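G protein alpha subunit (Entamoeba histolytica, PDB 4FID) binds guanine nucleotides and probably acts as the GTP-hydrolysing alpha subunit of a heterotrimeric G protein that relays signals from membrane receptors. Local coordinates at residues G14-S19 against I189-L194. Sequence-based numbering, arbitrary orientation.
Sequences GESGKS and IFVTSL. With GDP (guanosine-5'-diphosphate), chain C.
Glu15 meets Ser193 through its backbone: its carbonyl O lies 3.5 Å from Ser193 CB. A water joins the same two residues, giving a proton to Glu15 O and standing 2.7 Å from Ser193 OG, which chi1 of -176° sets anti to the backbone N. Glu15 O also accepts a bond from Lys237 NZ, while on the nucleotide side Glu15 N donates to O2B of GDP (3.1 Å, N-H...O angle 160°). Ser16 comes next and packs over the strand backbone, its CB 3.5 Å from the carbonyl O of Val191. The hydroxyl takes no direct bond to the strand; with chi1 at 46° OG sits between N and C and bonds to Ser13 O. Ser16 O, held by Asn236 ND2, touches Val191 CG1 at 3.4 Å. Gly17 occupies the N-cap position of the helix that begins at Lys18, and its CA passes 3.4 Å from C8 of the guanine. While CG1 of Val191 faces Ser16 O, CG2 meets Lys18 CB at 3.5 Å. Beyond that the lysine chain, bent at chi3 and chi4, leaves the strand and curls around O3B of GDP, to which NZ makes a weak bond besides its salt bridge with Asp167. Ser19 N adds a second donor to O3B. No hydrogen bond directly joins the two segments; van der Waals contacts, several between a carbonyl O and a carbon, and one bridging water hold the phosphate-binding loop against strand 187-193, as expected of the P-loop (Walker A) in a Ras-like GTPase domain.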
loop_
_atom_site.group_PDB
_atom_site.type_symbol
_atom_site.label_atom_id
_atom_site.label_comp_id
_atom_site.label_asym_id
_atom_site.label_seq_id
_atom_site.Cartn_x
_atom_site.Cartn_y
_atom_site.Cartn_z
ATOM N N GLY A 14 6.715 -5.971 1.514
ATOM C CA GLY A 14 5.539 -5.881 2.351
ATOM C C GLY A 14 5.200 -4.441 2.662
ATOM O O GLY A 14 6.088 -3.621 2.922
ATOM N N GLU A 15 3.905 -4.136 2.637
ATOM C CA GLU A 15 3.417 -2.788 2.909
ATOM C C GLU A 15 3.865 -1.827 1.832
ATOM O O GLU A 15 4.123 -0.661 2.095
ATOM C CB GLU A 15 3.873 -2.293 4.285
ATOM C CG GLU A 15 2.864 -2.538 5.398
ATOM C CD GLU A 15 3.541 -2.788 6.724
ATOM O OE1 GLU A 15 3.056 -2.276 7.761
ATOM O OE2 GLU A 15 4.570 -3.498 6.720
ATOM N N SER A 16 3.968 -2.340 0.618
ATOM C CA SER A 16 4.218 -1.511 -0.532
ATOM C C SER A 16 2.887 -1.017 -1.093
ATOM O O SER A 16 2.841 -0.104 -1.915
ATOM C CB SER A 16 4.932 -2.336 -1.580
ATOM O OG SER A 16 4.285 -3.581 -1.720
ATOM N N GLY A 17 1.804 -1.630 -0.633
ATOM C CA GLY A 17 0.477 -1.361 -1.144
ATOM C C GLY A 17 0.138 -2.125 -2.418
ATOM O O GLY A 17 -0.806 -1.765 -3.117
ATOM N N LYS A 18 0.876 -3.189 -2.734
ATOM C CA LYS A 18 0.611 -3.902 -3.990
ATOM C C LYS A 18 -0.728 -4.627 -3.963
ATOM O O LYS A 18 -1.392 -4.788 -5.002
ATOM C CB LYS A 18 1.771 -4.838 -4.354
ATOM C CG LYS A 18 1.525 -6.308 -4.188
ATOM C CD LYS A 18 2.848 -7.095 -4.359
ATOM C CE LYS A 18 3.076 -8.070 -3.208
ATOM N NZ LYS A 18 1.767 -8.549 -2.639
ATOM N N SER A 19 -1.141 -5.041 -2.769
ATOM C CA SER A 19 -2.439 -5.701 -2.586
ATOM C C SER A 19 -3.583 -4.695 -2.753
ATOM O O SER A 19 -4.645 -5.024 -3.263
ATOM C CB SER A 19 -2.493 -6.423 -1.232
ATOM O OG SER A 19 -3.660 -6.094 -0.499
ATOM N N ILE A 189 5.037 -5.851 -12.771
ATOM C CA ILE A 189 4.940 -4.562 -12.112
ATOM C C ILE A 189 5.502 -4.634 -10.684
ATOM O O ILE A 189 4.983 -5.365 -9.840
ATOM C CB ILE A 189 3.482 -4.080 -12.081
ATOM C CG1 ILE A 189 2.932 -3.977 -13.510
ATOM C CG2 ILE A 189 3.367 -2.739 -11.350
ATOM C CD1 ILE A 189 1.565 -3.293 -13.608
ATOM N N PHE A 190 6.571 -3.888 -10.418
ATOM C CA PHE A 190 7.146 -3.854 -9.078
ATOM C C PHE A 190 6.613 -2.649 -8.303
ATOM O O PHE A 190 6.763 -1.510 -8.735
ATOM C CB PHE A 190 8.685 -3.822 -9.127
ATOM C CG PHE A 190 9.340 -3.782 -7.769
ATOM C CD1 PHE A 190 9.430 -4.931 -6.988
ATOM C CD2 PHE A 190 9.871 -2.598 -7.273
ATOM C CE1 PHE A 190 10.037 -4.908 -5.731
ATOM C CE2 PHE A 190 10.475 -2.557 -6.008
ATOM C CZ PHE A 190 10.564 -3.721 -5.243
ATOM N N VAL A 191 5.987 -2.916 -7.160
ATOM C CA VAL A 191 5.448 -1.871 -6.321
ATOM C C VAL A 191 6.339 -1.650 -5.120
ATOM O O VAL A 191 6.806 -2.615 -4.481
ATOM C CB VAL A 191 4.052 -2.233 -5.792
ATOM C CG1 VAL A 191 3.363 -0.977 -5.177
ATOM C CG2 VAL A 191 3.213 -2.845 -6.886
ATOM N N THR A 192 6.563 -0.377 -4.802
ATOM C CA THR A 192 7.323 -0.027 -3.616
ATOM C C THR A 192 6.739 1.220 -2.933
ATOM O O THR A 192 6.160 2.104 -3.569
ATOM C CB THR A 192 8.839 0.146 -3.925
ATOM O OG1 THR A 192 9.589 0.221 -2.697
ATOM C CG2 THR A 192 9.089 1.410 -4.767
ATOM N N SER A 193 6.872 1.259 -1.619
ATOM C CA SER A 193 6.349 2.341 -0.826
ATOM C C SER A 193 7.402 3.422 -0.747
ATOM O O SER A 193 8.530 3.166 -0.341
ATOM C CB SER A 193 6.041 1.826 0.579
ATOM O OG SER A 193 5.436 2.831 1.371
ATOM N N LEU A 194 7.034 4.640 -1.126
ATOM C CA LEU A 194 7.966 5.749 -1.013
ATOM C C LEU A 194 8.135 6.136 0.445
ATOM O O LEU A 194 9.188 6.629 0.847
ATOM C CB LEU A 194 7.488 6.950 -1.827
ATOM C CG LEU A 194 7.798 6.905 -3.326
ATOM C CD1 LEU A 194 7.050 8.003 -4.058
ATOM C CD2 LEU A 194 9.292 7.044 -3.516
HETATM P PB GDP C . 0.852 -5.826 0.503
HETATM O O1B GDP C . -0.240 -6.846 0.708
HETATM O O2B GDP C . 2.066 -6.235 1.305
HETATM O O3B GDP C . 1.189 -5.813 -0.967
HETATM O O3A GDP C . 0.408 -4.334 0.983
HETATM P PA GDP C . -1.125 -3.878 1.289
HETATM O O1A GDP C . -1.903 -3.645 0.011
HETATM O O2A GDP C . -1.841 -4.890 2.165
HETATM O "O5'" GDP C . -0.954 -2.499 2.122
HETATM C "C5'" GDP C . -1.512 -2.380 3.435
HETATM C "C4'" GDP C . -1.972 -0.950 3.757
HETATM O "O4'" GDP C . -1.343 0.033 2.923
HETATM C "C3'" GDP C . -3.483 -0.770 3.609
HETATM O "O3'" GDP C . -4.036 -0.282 4.848
HETATM C "C2'" GDP C . -3.649 0.238 2.480
HETATM O "O2'" GDP C . -4.807 1.069 2.678
HETATM C "C1'" GDP C . -2.319 0.996 2.511
HETATM N N9 GDP C . -1.973 1.632 1.205
HETATM C C8 GDP C . -1.599 1.030 0.055
HETATM N N7 GDP C . -1.360 1.944 -0.925
HETATM C C5 GDP C . -1.580 3.165 -0.403
HETATM C C6 GDP C . -1.525 4.573 -0.875
HETATM O O6 GDP C . -1.197 4.850 -2.043
HETATM N N1 GDP C . -1.844 5.548 -0.017
HETATM C C2 GDP C . -2.194 5.291 1.259
HETATM N N2 GDP C . -2.488 6.330 2.072
HETATM N N3 GDP C . -2.265 4.033 1.767
HETATM C C4 GDP C . -1.977 2.953 0.999
HETATM O O HOH W 1 4.824 1.916 3.827
#